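PDB 2QWZ: phenylacetic acid degradation-related protein from Silicibacter sp., which is a putative thioesterase of the hot-dog-fold superfamily that probably hydrolyses acyl thioesters, perhaps in phenylacetic acid degradation. Local coordinates for residues 20-25 against 88-93; 41-46 against 56-61; 102-107 against 148-153; 116-121 against 138-143. One frame throughout, in Å; residues are numbered along the deposited sequence.

Contact 1: 20-25 against 88-93; sequences MELVFD and VLAHLG
Val23 and Ala90 supply the main polar tie between the loop at 20-25 and the last turn of helix 73-92. The amide Val23 N donates to Ala90 O over 2.8 Å with an N-H...O angle of 150°. Phe24 N reaches the same oxygen more weakly, at 3.5 Å, and the CA-H group of Leu22 also points at it, so one carbonyl near the helix end receives three neighbouring residues of the loop.

His91 brings a second kind of contact. Its CG lies anti to the carbonyl carbon (chi1 -66°), which turns the imidazole along the loop. Leu22 CD2 sits over one ring face in a CH-pi contact, 3.9 Å from the ring centroid, while Met20 O lies 2.9 Å from NE2 at the ring edge. ND1 is hydrogen-bonded to Leu87 O, one turn back in the helix, and NE2 makes a weak bond to Lys51 O. Helix 73-92 is the long central helix of the hot-dog fold, around which the sheet curls, and the imidazole also packs on Leu123 and Leu126 of strand 117-126. With an alanine here, Leu87 O would probably lose its imidazole donor and Leu22 CD2 the flat surface beneath it.

Van der Waals packing supplies the rest. The apolar pair is Leu22 CD2 and Ala90 CB, 3.6 Å apart. Val23 CG2 comes within 3.7 Å of Gly93 N, where the chain leaves the helix. Phe24 presents a ring edge to the helix, with CD2 3.5 Å from Leu89 O in the plane of the ring; Leu29 of helix 26-36 and Arg94 also touch this side chain.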
loop_
_atom_site.group_PDB
_atom_site.type_symbol
_atom_site.label_atom_id
_atom_site.label_comp_id
_atom_site.label_asym_id
_atom_site.label_seq_id
_atom_site.Cartn_x
_atom_site.Cartn_y
_atom_site.Cartn_z
HETATM N N MSE A 20 12.947 -18.182 -12.534
HETATM C CA MSE A 20 13.229 -17.139 -13.534
HETATM C C MSE A 20 12.913 -17.523 -14.973
HETATM O O MSE A 20 12.704 -16.637 -15.843
HETATM C CB MSE A 20 14.681 -16.697 -13.470
HETATM C CG MSE A 20 15.133 -16.232 -12.118
HETATM SE SE MSE A 20 16.839 -15.284 -12.216
HETATM C CE MSE A 20 16.259 -13.785 -13.327
ATOM N N GLU A 21 12.825 -18.821 -15.212
ATOM C CA GLU A 21 12.698 -19.361 -16.550
ATOM C C GLU A 21 11.355 -18.997 -17.183
ATOM O O GLU A 21 10.312 -19.217 -16.585
ATOM C CB GLU A 21 12.859 -20.898 -16.519
ATOM C CG GLU A 21 13.067 -21.565 -17.876
ATOM C CD GLU A 21 14.479 -21.396 -18.491
ATOM O OE1 GLU A 21 15.307 -20.579 -18.029
ATOM O OE2 GLU A 21 14.753 -22.102 -19.480
ATOM N N LEU A 22 11.405 -18.485 -18.411
ATOM C CA LEU A 22 10.199 -18.228 -19.209
ATOM C C LEU A 22 9.714 -19.503 -19.867
ATOM O O LEU A 22 10.523 -20.251 -20.377
ATOM C CB LEU A 22 10.522 -17.249 -20.311
ATOM C CG LEU A 22 10.918 -15.847 -19.844
ATOM C CD1 LEU A 22 11.482 -15.107 -21.020
ATOM C CD2 LEU A 22 9.737 -15.117 -19.240
ATOM N N VAL A 23 8.402 -19.731 -19.882
ATOM C CA VAL A 23 7.810 -20.754 -20.745
ATOM C C VAL A 23 7.133 -20.162 -21.999
ATOM O O VAL A 23 6.545 -20.902 -22.785
ATOM C CB VAL A 23 6.790 -21.596 -19.998
ATOM C CG1 VAL A 23 7.454 -22.300 -18.843
ATOM C CG2 VAL A 23 5.584 -20.751 -19.549
ATOM N N PHE A 24 7.219 -18.843 -22.179
ATOM C CA PHE A 24 6.705 -18.157 -23.360
ATOM C C PHE A 24 7.803 -17.288 -23.926
ATOM O O PHE A 24 8.640 -16.751 -23.192
ATOM C CB PHE A 24 5.564 -17.186 -23.009
ATOM C CG PHE A 24 4.181 -17.802 -22.914
ATOM C CD1 PHE A 24 3.454 -18.103 -24.058
ATOM C CD2 PHE A 24 3.568 -17.970 -21.686
ATOM C CE1 PHE A 24 2.165 -18.616 -23.972
ATOM C CE2 PHE A 24 2.276 -18.480 -21.591
ATOM C CZ PHE A 24 1.575 -18.802 -22.735
ATOM N N ASP A 25 7.747 -17.052 -25.226
ATOM C CA ASP A 25 8.531 -15.959 -25.784
ATOM C C ASP A 25 7.594 -14.772 -25.981
ATOM O O ASP A 25 6.395 -14.847 -25.701
ATOM C CB ASP A 25 9.318 -16.365 -27.061
ATOM C CG ASP A 25 8.435 -16.921 -28.172
ATOM O OD1 ASP A 25 7.189 -16.956 -28.038
ATOM O OD2 ASP A 25 9.018 -17.336 -29.194
ATOM N N VAL A 88 3.970 -12.751 -14.832
ATOM C CA VAL A 88 3.687 -13.934 -14.048
ATOM C C VAL A 88 3.316 -15.084 -14.972
ATOM O O VAL A 88 3.902 -16.151 -14.880
ATOM C CB VAL A 88 2.613 -13.673 -12.981
ATOM C CG1 VAL A 88 2.222 -14.967 -12.313
ATOM C CG2 VAL A 88 3.135 -12.719 -11.974
ATOM N N LEU A 89 2.408 -14.838 -15.907
ATOM C CA LEU A 89 2.031 -15.826 -16.939
ATOM C C LEU A 89 3.165 -16.297 -17.857
ATOM O O LEU A 89 3.174 -17.448 -18.272
ATOM C CB LEU A 89 0.919 -15.282 -17.849
ATOM C CG LEU A 89 -0.539 -15.534 -17.483
ATOM C CD1 LEU A 89 -1.400 -15.152 -18.693
ATOM C CD2 LEU A 89 -0.802 -16.978 -17.077
ATOM N N ALA A 90 4.087 -15.406 -18.193
ATOM C CA ALA A 90 5.293 -15.744 -18.960
ATOM C C ALA A 90 6.114 -16.853 -18.296
ATOM O O ALA A 90 6.802 -17.634 -18.973
ATOM C CB ALA A 90 6.144 -14.509 -19.142
ATOM N N HIS A 91 6.032 -16.926 -16.971
ATOM C CA HIS A 91 6.707 -17.956 -16.182
ATOM C C HIS A 91 5.807 -19.167 -15.879
ATOM O O HIS A 91 6.263 -20.297 -15.911
ATOM C CB HIS A 91 7.241 -17.323 -14.900
ATOM C CG HIS A 91 8.339 -16.307 -15.139
ATOM N ND1 HIS A 91 8.079 -15.008 -15.514
ATOM C CD2 HIS A 91 9.690 -16.414 -15.101
ATOM C CE1 HIS A 91 9.218 -14.344 -15.670
ATOM N NE2 HIS A 91 10.217 -15.169 -15.417
ATOM N N LEU A 92 4.529 -18.948 -15.612
ATOM C CA LEU A 92 3.656 -20.021 -15.125
ATOM C C LEU A 92 2.879 -20.760 -16.201
ATOM O O LEU A 92 2.459 -21.905 -15.981
ATOM C CB LEU A 92 2.683 -19.485 -14.083
ATOM C CG LEU A 92 3.293 -19.013 -12.757
ATOM C CD1 LEU A 92 2.180 -18.589 -11.798
ATOM C CD2 LEU A 92 4.173 -20.083 -12.130
ATOM N N GLY A 93 2.655 -20.116 -17.341
ATOM C CA GLY A 93 2.006 -20.772 -18.474
ATOM C C GLY A 93 0.486 -20.681 -18.509
ATOM O O GLY A 93 -0.128 -20.005 -17.682
#

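Contact 2: 41-46 against 56-61; sequences QGEFSI and MRLNVQ
The beta hairpin of strands 44-49 and 53-58 pairs Phe44 with Leu58, Ser45 with Arg57 and Ile46 with Met56, its short segments running antiparallel at 153°. Ser45 and Arg57 form the hydrogen-bonded pair: Ser45 N donates to Arg57 O over 2.9 Å, and Arg57 N returns a bond of 2.7 Å to Ser45 O, nearly straight at 163°. Two residues on, just past strand 53-58, Asn59 N binds Glu43 O at 2.7 Å, and Asn59 ND2 adds a weak bond of 3.4 Å to Gly42 O.

On one face Phe44, Leu58, Ile46 and Met56 (a selenomethionine) gather. The Phe44 ring crosses Leu58 obliquely, CE1 lying 3.7 Å from Leu58 CB, and the CG methylene of its neighbour Glu43 sits over the ring centre. The Glu43 chain runs on beside Leu58, and its carboxylate pairs with Arg63. Bends at chi2 and chi3 fold the Met56 chain back so that SE comes 4.0 Å from Ile46 CG1. Phe44 and Met56 continue onto the central helix 73-92, whereas Ile46 packs on helix 26-36.

The other face is polar. Ser45 OG, set between the backbone N and the carbonyl carbon (chi1 62°), rests 3.7 Å from Arg57 CB, beside the aliphatic root of that arginine. The guanidinium leads away to salt bridges with Asp47, Asp116 and Glu140. The hairpin is thus two-sided, mainly apolar toward the helices, with the charged cluster round Arg57 on the reverse, where a single arginine gathers three acids and probably offsets much of their mutual repulsion.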
loop_
_atom_site.group_PDB
_atom_site.type_symbol
_atom_site.label_atom_id
_atom_site.label_comp_id
_atom_site.label_asym_id
_atom_site.label_seq_id
_atom_site.Cartn_x
_atom_site.Cartn_y
_atom_site.Cartn_z
ATOM N N GLN A 41 -6.219 -6.052 -26.992
ATOM C CA GLN A 41 -5.807 -5.841 -28.378
ATOM C C GLN A 41 -6.210 -4.424 -28.774
ATOM O O GLN A 41 -7.394 -4.050 -28.674
ATOM C CB GLN A 41 -6.450 -6.867 -29.321
ATOM N N GLY A 42 -5.213 -3.636 -29.172
ATOM C CA GLY A 42 -5.414 -2.236 -29.503
ATOM C C GLY A 42 -4.935 -1.276 -28.434
ATOM O O GLY A 42 -4.583 -0.133 -28.740
ATOM N N GLU A 43 -4.937 -1.699 -27.174
ATOM C CA GLU A 43 -4.554 -0.779 -26.091
ATOM C C GLU A 43 -3.182 -1.101 -25.526
ATOM O O GLU A 43 -2.369 -0.200 -25.354
ATOM C CB GLU A 43 -5.570 -0.791 -24.948
ATOM C CG GLU A 43 -5.218 0.240 -23.885
ATOM C CD GLU A 43 -6.187 0.296 -22.736
ATOM O OE1 GLU A 43 -7.039 -0.613 -22.619
ATOM O OE2 GLU A 43 -6.075 1.251 -21.929
ATOM N N PHE A 44 -2.960 -2.382 -25.223
ATOM C CA PHE A 44 -1.718 -2.880 -24.597
ATOM C C PHE A 44 -0.905 -3.800 -25.510
ATOM O O PHE A 44 -1.452 -4.743 -26.065
ATOM C CB PHE A 44 -2.045 -3.601 -23.278
ATOM C CG PHE A 44 -2.619 -2.674 -22.219
ATOM C CD1 PHE A 44 -1.885 -1.583 -21.760
ATOM C CD2 PHE A 44 -3.881 -2.857 -21.723
ATOM C CE1 PHE A 44 -2.403 -0.727 -20.809
ATOM C CE2 PHE A 44 -4.397 -2.017 -20.779
ATOM C CZ PHE A 44 -3.669 -0.940 -20.326
ATOM N N SER A 45 0.392 -3.505 -25.668
ATOM C CA SER A 45 1.316 -4.374 -26.402
ATOM C C SER A 45 2.660 -4.533 -25.674
ATOM O O SER A 45 3.110 -3.622 -24.996
ATOM C CB SER A 45 1.515 -3.874 -27.837
ATOM O OG SER A 45 2.097 -2.558 -27.875
ATOM N N ILE A 46 3.305 -5.679 -25.843
ATOM C CA ILE A 46 4.604 -5.956 -25.230
ATOM C C ILE A 46 5.739 -5.366 -26.066
ATOM O O ILE A 46 5.960 -5.784 -27.189
ATOM C CB ILE A 46 4.832 -7.494 -25.078
ATOM C CG1 ILE A 46 3.622 -8.182 -24.448
ATOM C CG2 ILE A 46 6.108 -7.806 -24.275
ATOM C CD1 ILE A 46 3.812 -9.673 -24.231
HETATM N N MSE A 56 5.723 -3.096 -21.156
HETATM C CA MSE A 56 4.431 -3.050 -21.810
HETATM C C MSE A 56 4.100 -1.623 -22.219
HETATM O O MSE A 56 4.447 -0.692 -21.489
HETATM C CB MSE A 56 3.387 -3.547 -20.853
HETATM C CG MSE A 56 2.047 -3.746 -21.447
HETATM SE SE MSE A 56 1.695 -5.512 -22.160
HETATM C CE MSE A 56 2.031 -6.728 -20.696
ATOM N N ARG A 57 3.422 -1.491 -23.367
ATOM C CA ARG A 57 3.025 -0.210 -23.959
ATOM C C ARG A 57 1.521 -0.061 -23.857
ATOM O O ARG A 57 0.771 -1.017 -24.141
ATOM C CB ARG A 57 3.414 -0.163 -25.437
ATOM C CG ARG A 57 3.180 1.191 -26.126
ATOM C CD ARG A 57 3.671 1.156 -27.574
ATOM N NE ARG A 57 5.118 1.119 -27.585
ATOM C CZ ARG A 57 5.885 2.195 -27.603
ATOM N NH1 ARG A 57 5.352 3.409 -27.661
ATOM N NH2 ARG A 57 7.186 2.048 -27.537
ATOM N N LEU A 58 1.096 1.122 -23.415
ATOM C CA LEU A 58 -0.284 1.555 -23.563
ATOM C C LEU A 58 -0.295 2.531 -24.725
ATOM O O LEU A 58 0.315 3.624 -24.655
ATOM C CB LEU A 58 -0.807 2.238 -22.291
ATOM C CG LEU A 58 -2.249 2.740 -22.127
ATOM C CD1 LEU A 58 -2.508 3.070 -20.624
ATOM C CD2 LEU A 58 -2.547 3.954 -22.957
ATOM N N ASN A 59 -0.999 2.141 -25.781
ATOM C CA ASN A 59 -1.211 3.000 -26.958
ATOM C C ASN A 59 -2.178 4.130 -26.633
ATOM O O ASN A 59 -3.373 3.913 -26.591
ATOM C CB ASN A 59 -1.756 2.132 -28.105
ATOM C CG ASN A 59 -2.092 2.924 -29.369
ATOM O OD1 ASN A 59 -1.708 4.087 -29.538
ATOM N ND2 ASN A 59 -2.797 2.264 -30.283
ATOM N N VAL A 60 -1.649 5.330 -26.411
ATOM C CA VAL A 60 -2.434 6.476 -25.932
ATOM C C VAL A 60 -3.524 6.908 -26.932
ATOM O O VAL A 60 -4.579 7.419 -26.549
ATOM C CB VAL A 60 -1.532 7.686 -25.570
ATOM C CG1 VAL A 60 -0.952 8.308 -26.810
ATOM C CG2 VAL A 60 -2.313 8.755 -24.771
ATOM N N GLN A 61 -3.281 6.679 -28.203
ATOM C CA GLN A 61 -4.269 6.994 -29.212
ATOM C C GLN A 61 -5.583 6.244 -29.008
ATOM O O GLN A 61 -6.637 6.830 -29.185
ATOM C CB GLN A 61 -3.713 6.700 -30.598
ATOM C CG GLN A 61 -4.497 7.372 -31.703
ATOM C CD GLN A 61 -4.288 6.685 -33.010
ATOM O OE1 GLN A 61 -3.703 7.255 -33.943
ATOM N NE2 GLN A 61 -4.745 5.430 -33.090
#

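Contact 3: 102-107 against 148-153; sequences NASLDF and RSTMTY
Asp106 and Arg148 lie side by side, pointing the same way from a hydrogen-bonded pair of antiparallel strands, and their ends meet in a salt bridge. Arg148 CG takes the tight place between backbone N and carbonyl carbon (chi1 79°), and further bends at chi2 and chi3 lay the guanidinium over toward Thr150 and Ser104. One oxygen, Asp106 OD2, receives both NE, at 3.0 Å on its anti side, and NH2, at 3.3 Å. It lies near the guanidinium plane, although carboxylate and guanidinium are turned 50° apart. A water also donates to OD2, so this oxygen has three donors. Asp106 OD1 is held by Asn102 ND2 of the second subunit.

NH1 donates to Thr150 OG1 over 2.7 Å, and NH2, besides Asp106 OD2, makes weak bonds to Ser104 OG, Thr150 OG1 and the water. Ser104 O takes two donors, Thr150 N at 3.0 Å and the hydroxyl Ser149 OG at 2.6 Å, the latter coming from the opposite sheet face. Farther along, another water bridges Asn102 OD1, to which it donates over 2.5 Å, and Thr152 OG1. The backbone pairs Asn102-Thr152, Ser104-Thr150 and Asp106-Arg148 are all bonded in both directions.

On the face of Ala103, Leu105, Ser149 and Met151 (a selenomethionine), Met151 SE comes to 3.5 Å from Ala103 CB, while Phe77 of helix 73-92 touches Ala103 and Leu105. Strand 147-154 has strand 130-139 along its other side; strand 99-107, outermost within the chain, pairs antiparallel with a strand of the second subunit, and the face bearing Arg148 packs against the third.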
loop_
_atom_site.group_PDB
_atom_site.type_symbol
_atom_site.label_atom_id
_atom_site.label_comp_id
_atom_site.label_asym_id
_atom_site.label_seq_id
_atom_site.Cartn_x
_atom_site.Cartn_y
_atom_site.Cartn_z
ATOM N N ASN A 102 -3.669 -7.783 -4.341
ATOM C CA ASN A 102 -3.348 -6.429 -3.892
ATOM C C ASN A 102 -2.693 -5.641 -4.959
ATOM O O ASN A 102 -1.956 -6.193 -5.779
ATOM C CB ASN A 102 -2.445 -6.441 -2.652
ATOM C CG ASN A 102 -1.946 -5.032 -2.279
ATOM O OD1 ASN A 102 -0.755 -4.772 -2.355
ATOM N ND2 ASN A 102 -2.864 -4.133 -1.868
ATOM N N ALA A 103 -2.954 -4.327 -4.937
ATOM C CA ALA A 103 -2.305 -3.360 -5.819
ATOM C C ALA A 103 -2.039 -2.068 -5.072
ATOM O O ALA A 103 -2.915 -1.550 -4.368
ATOM C CB ALA A 103 -3.228 -3.016 -6.999
ATOM N N SER A 104 -0.847 -1.511 -5.248
ATOM C CA SER A 104 -0.576 -0.212 -4.723
ATOM C C SER A 104 0.058 0.615 -5.815
ATOM O O SER A 104 0.747 0.090 -6.719
ATOM C CB SER A 104 0.289 -0.289 -3.469
ATOM O OG SER A 104 1.624 -0.580 -3.793
ATOM N N LEU A 105 -0.222 1.897 -5.785
ATOM C CA LEU A 105 0.228 2.802 -6.822
ATOM C C LEU A 105 0.554 4.136 -6.212
ATOM O O LEU A 105 -0.236 4.640 -5.420
ATOM C CB LEU A 105 -0.870 3.024 -7.868
ATOM C CG LEU A 105 -1.221 1.931 -8.892
ATOM C CD1 LEU A 105 -2.437 1.128 -8.455
ATOM C CD2 LEU A 105 -1.450 2.583 -10.256
ATOM N N ASP A 106 1.712 4.688 -6.571
ATOM C CA ASP A 106 2.087 6.047 -6.228
ATOM C C ASP A 106 2.150 6.902 -7.495
ATOM O O ASP A 106 2.821 6.561 -8.449
ATOM C CB ASP A 106 3.429 6.022 -5.474
ATOM C CG ASP A 106 3.351 5.189 -4.227
ATOM O OD1 ASP A 106 2.817 5.677 -3.194
ATOM O OD2 ASP A 106 3.769 4.014 -4.284
ATOM N N PHE A 107 1.443 8.017 -7.501
ATOM C CA PHE A 107 1.398 8.896 -8.654
ATOM C C PHE A 107 2.338 10.080 -8.393
ATOM O O PHE A 107 2.107 10.866 -7.480
ATOM C CB PHE A 107 -0.055 9.346 -8.915
ATOM C CG PHE A 107 -1.040 8.181 -9.123
ATOM C CD1 PHE A 107 -1.149 7.559 -10.343
ATOM C CD2 PHE A 107 -1.882 7.768 -8.109
ATOM C CE1 PHE A 107 -2.038 6.512 -10.541
ATOM C CE2 PHE A 107 -2.767 6.711 -8.300
ATOM C CZ PHE A 107 -2.847 6.100 -9.524
ATOM N N ARG A 148 4.642 4.752 -9.897
ATOM C CA ARG A 148 5.246 3.472 -9.514
ATOM C C ARG A 148 4.233 2.605 -8.818
ATOM O O ARG A 148 3.291 3.101 -8.264
ATOM C CB ARG A 148 6.558 3.619 -8.707
ATOM C CG ARG A 148 6.574 3.951 -7.233
ATOM C CD ARG A 148 7.066 2.746 -6.328
ATOM N NE ARG A 148 5.864 2.290 -5.677
ATOM C CZ ARG A 148 5.488 1.039 -5.489
ATOM N NH1 ARG A 148 6.275 0.029 -5.793
ATOM N NH2 ARG A 148 4.305 0.843 -4.942
ATOM N N SER A 149 4.385 1.304 -8.929
ATOM C CA SER A 149 3.362 0.375 -8.431
ATOM C C SER A 149 3.932 -0.944 -8.015
ATOM O O SER A 149 4.983 -1.303 -8.481
ATOM C CB SER A 149 2.306 0.118 -9.523
ATOM O OG SER A 149 1.287 -0.733 -9.084
ATOM N N THR A 150 3.206 -1.646 -7.125
ATOM C CA THR A 150 3.507 -2.973 -6.684
ATOM C C THR A 150 2.224 -3.752 -6.878
ATOM O O THR A 150 1.137 -3.270 -6.534
ATOM C CB THR A 150 3.878 -3.040 -5.184
ATOM O OG1 THR A 150 4.944 -2.111 -4.911
ATOM C CG2 THR A 150 4.348 -4.397 -4.814
HETATM N N MSE A 151 2.339 -4.894 -7.507
HETATM C CA MSE A 151 1.190 -5.747 -7.714
HETATM C C MSE A 151 1.536 -7.046 -7.139
HETATM O O MSE A 151 2.656 -7.509 -7.359
HETATM C CB MSE A 151 0.918 -5.974 -9.196
HETATM C CG MSE A 151 0.508 -4.742 -9.997
HETATM SE SE MSE A 151 -1.205 -3.986 -9.691
HETATM C CE MSE A 151 -2.231 -5.703 -9.424
ATOM N N THR A 152 0.542 -7.665 -6.480
ATOM C CA THR A 152 0.623 -8.991 -5.888
ATOM C C THR A 152 -0.573 -9.842 -6.360
ATOM O O THR A 152 -1.702 -9.341 -6.442
ATOM C CB THR A 152 0.543 -8.873 -4.341
ATOM O OG1 THR A 152 1.544 -7.968 -3.864
ATOM C CG2 THR A 152 0.742 -10.147 -3.681
ATOM N N TYR A 153 -0.308 -11.134 -6.609
ATOM C CA TYR A 153 -1.249 -12.076 -7.183
ATOM C C TYR A 153 -1.284 -13.347 -6.371
ATOM O O TYR A 153 -0.253 -13.840 -5.937
ATOM C CB TYR A 153 -0.854 -12.449 -8.639
ATOM C CG TYR A 153 -0.800 -11.244 -9.501
ATOM C CD1 TYR A 153 0.329 -10.462 -9.547
ATOM C CD2 TYR A 153 -1.897 -10.861 -10.253
ATOM C CE1 TYR A 153 0.357 -9.311 -10.296
ATOM C CE2 TYR A 153 -1.854 -9.739 -11.046
ATOM C CZ TYR A 153 -0.749 -8.959 -11.036
ATOM O OH TYR A 153 -0.747 -7.827 -11.788
HETATM O O HOH W 1 1.106 -5.393 -3.888
HETATM O O HOH W 2 3.030 2.052 -2.367
#

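Contact 4: 116-121 against 138-143; sequences DLLGQA and FSEGME
Leu118 and Phe138 face each other as a hydrogen-bonded antiparallel pair: Leu118 N to Phe138 O and Phe138 N to Leu118 O are both 2.8 Å. A third bond, Glu140 N to Asp116 O, is 3.0 Å long and almost straight at 175°. The Phe138 side chain, its CG anti to the carbonyl carbon (chi1 -68°), swings beside Gln120, whose extended chain it crosses at about a right angle. Gln120 NE2 comes 3.5 Å from ring atom CE2, amide and ring planes being 46° apart. On the same sheet face Leu118 CD1 lies against the aliphatic part of Glu140, 3.8 Å from CG.

These strands, 117-126 and 130-139, form the hairpin at the middle of the hot-dog sheet, and the opposite face turns to the central helix: Leu117 packs on Met76 and Leu79, while its CD1 is 3.5 Å from Ser139 OG. That hydroxyl is hydrogen-bonded to Glu112 N.

Two acids share the strand end. Asp116 and Glu140 point the same way with OD2 and OE1 only 4.1 Å apart, an approach made tolerable, most likely, by Arg57, whose NH1 bridges both. Asp116 OD1 is in turn held by Val60 N. Farther out, the type II turn from Ser139 to Met142 swings the chain away from strand 117-126. Pro145 rests against the Phe138 ring; a serine in place of this phenylalanine would probably leave both Pro145 and the Gln120 chain without the hydrophobic surface they pack on. A glycerol, probably from the crystallisation liquor, binds Gly141 N close to Leu118.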
loop_
_atom_site.group_PDB
_atom_site.type_symbol
_atom_site.label_atom_id
_atom_site.label_comp_id
_atom_site.label_asym_id
_atom_site.label_seq_id
_atom_site.Cartn_x
_atom_site.Cartn_y
_atom_site.Cartn_z
ATOM N N ASP A 116 2.616 7.617 -25.644
ATOM C CA ASP A 116 2.319 6.322 -25.048
ATOM C C ASP A 116 2.936 6.281 -23.678
ATOM O O ASP A 116 3.856 7.041 -23.358
ATOM C CB ASP A 116 2.870 5.163 -25.871
ATOM C CG ASP A 116 2.202 5.024 -27.210
ATOM O OD1 ASP A 116 1.141 5.628 -27.463
ATOM O OD2 ASP A 116 2.781 4.312 -28.023
ATOM N N LEU A 117 2.376 5.394 -22.864
ATOM C CA LEU A 117 2.838 5.160 -21.518
ATOM C C LEU A 117 3.528 3.810 -21.534
ATOM O O LEU A 117 2.986 2.849 -22.075
ATOM C CB LEU A 117 1.649 5.138 -20.561
ATOM C CG LEU A 117 1.759 5.976 -19.308
ATOM C CD1 LEU A 117 1.991 7.457 -19.688
ATOM C CD2 LEU A 117 0.511 5.770 -18.485
ATOM N N LEU A 118 4.724 3.750 -20.946
ATOM C CA LEU A 118 5.473 2.519 -20.854
ATOM C C LEU A 118 5.496 2.123 -19.393
ATOM O O LEU A 118 5.682 2.987 -18.507
ATOM C CB LEU A 118 6.900 2.731 -21.362
ATOM C CG LEU A 118 7.034 3.274 -22.777
ATOM C CD1 LEU A 118 8.494 3.324 -23.109
ATOM C CD2 LEU A 118 6.274 2.420 -23.778
ATOM N N GLY A 119 5.249 0.833 -19.160
ATOM C CA GLY A 119 5.455 0.201 -17.888
ATOM C C GLY A 119 6.593 -0.810 -17.888
ATOM O O GLY A 119 6.568 -1.824 -18.596
ATOM N N GLN A 120 7.590 -0.549 -17.054
ATOM C CA GLN A 120 8.742 -1.431 -16.903
ATOM C C GLN A 120 8.595 -2.216 -15.618
ATOM O O GLN A 120 8.881 -1.721 -14.554
ATOM C CB GLN A 120 10.040 -0.613 -16.981
ATOM C CG GLN A 120 10.091 0.217 -18.294
ATOM C CD GLN A 120 11.353 1.092 -18.498
ATOM O OE1 GLN A 120 11.569 1.650 -19.599
ATOM N NE2 GLN A 120 12.188 1.198 -17.462
ATOM N N ALA A 121 8.088 -3.443 -15.722
ATOM C CA ALA A 121 7.827 -4.301 -14.574
ATOM C C ALA A 121 9.021 -5.200 -14.255
ATOM O O ALA A 121 9.799 -5.573 -15.143
ATOM C CB ALA A 121 6.561 -5.165 -14.824
ATOM N N PHE A 138 6.268 5.385 -17.239
ATOM C CA PHE A 138 6.969 6.463 -17.877
ATOM C C PHE A 138 6.064 6.962 -18.982
ATOM O O PHE A 138 5.372 6.166 -19.621
ATOM C CB PHE A 138 8.259 5.902 -18.489
ATOM C CG PHE A 138 9.280 5.453 -17.477
ATOM C CD1 PHE A 138 10.087 6.353 -16.868
ATOM C CD2 PHE A 138 9.352 4.147 -17.076
ATOM C CE1 PHE A 138 11.055 5.965 -15.925
ATOM C CE2 PHE A 138 10.279 3.739 -16.116
ATOM C CZ PHE A 138 11.145 4.649 -15.555
ATOM N N SER A 139 6.061 8.271 -19.213
ATOM C CA SER A 139 5.678 8.765 -20.522
ATOM C C SER A 139 6.883 8.527 -21.431
ATOM O O SER A 139 7.987 8.930 -21.124
ATOM C CB SER A 139 5.269 10.250 -20.496
ATOM O OG SER A 139 3.934 10.383 -19.988
ATOM N N GLU A 140 6.676 7.851 -22.548
ATOM C CA GLU A 140 7.784 7.418 -23.368
ATOM C C GLU A 140 8.662 8.607 -23.755
ATOM O O GLU A 140 8.162 9.564 -24.305
ATOM C CB GLU A 140 7.245 6.737 -24.601
ATOM C CG GLU A 140 8.299 6.230 -25.554
ATOM C CD GLU A 140 7.689 5.335 -26.629
ATOM O OE1 GLU A 140 6.534 5.626 -27.077
ATOM O OE2 GLU A 140 8.411 4.434 -27.104
ATOM N N GLY A 141 9.961 8.537 -23.458
ATOM C CA GLY A 141 10.910 9.601 -23.815
ATOM C C GLY A 141 11.159 10.642 -22.743
ATOM O O GLY A 141 11.953 11.557 -22.946
HETATM N N MSE A 142 10.440 10.539 -21.624
HETATM C CA MSE A 142 10.620 11.429 -20.485
HETATM C C MSE A 142 11.238 10.540 -19.422
HETATM O O MSE A 142 10.717 9.473 -19.148
HETATM C CB MSE A 142 9.281 11.962 -19.995
HETATM C CG MSE A 142 8.297 12.396 -21.070
HETATM SE SE MSE A 142 8.826 14.063 -21.923
HETATM C CE MSE A 142 8.632 15.267 -20.357
ATOM N N GLU A 143 12.357 10.958 -18.850
ATOM C CA GLU A 143 13.145 10.069 -17.986
ATOM C C GLU A 143 12.579 9.907 -16.565
ATOM O O GLU A 143 12.716 8.830 -15.961
ATOM C CB GLU A 143 14.622 10.486 -17.978
ATOM C CG GLU A 143 15.382 9.997 -19.228
#

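From the N terminus, contact 1 closes the longest loop, joining the lead-in to helix 26-36 with the end of the central helix 73-92. Nested inside that loop is contact 2, the hairpin at one edge of the sheet. After contact 1 has closed, contact 3 opens and brings strand 99-107 to strand 147-154, and within its loop contact 4 pairs strands 117-126 and 130-139. No two loops cross. Contacts 2 and 4 touch directly through Arg57, on neighbouring strands 53-58 and 117-126. Contacts 2 and 3, with centres about 19 Å apart, hold the two strands that are outermost within this chain, and beside contact 3 the sheet runs on into the second subunit.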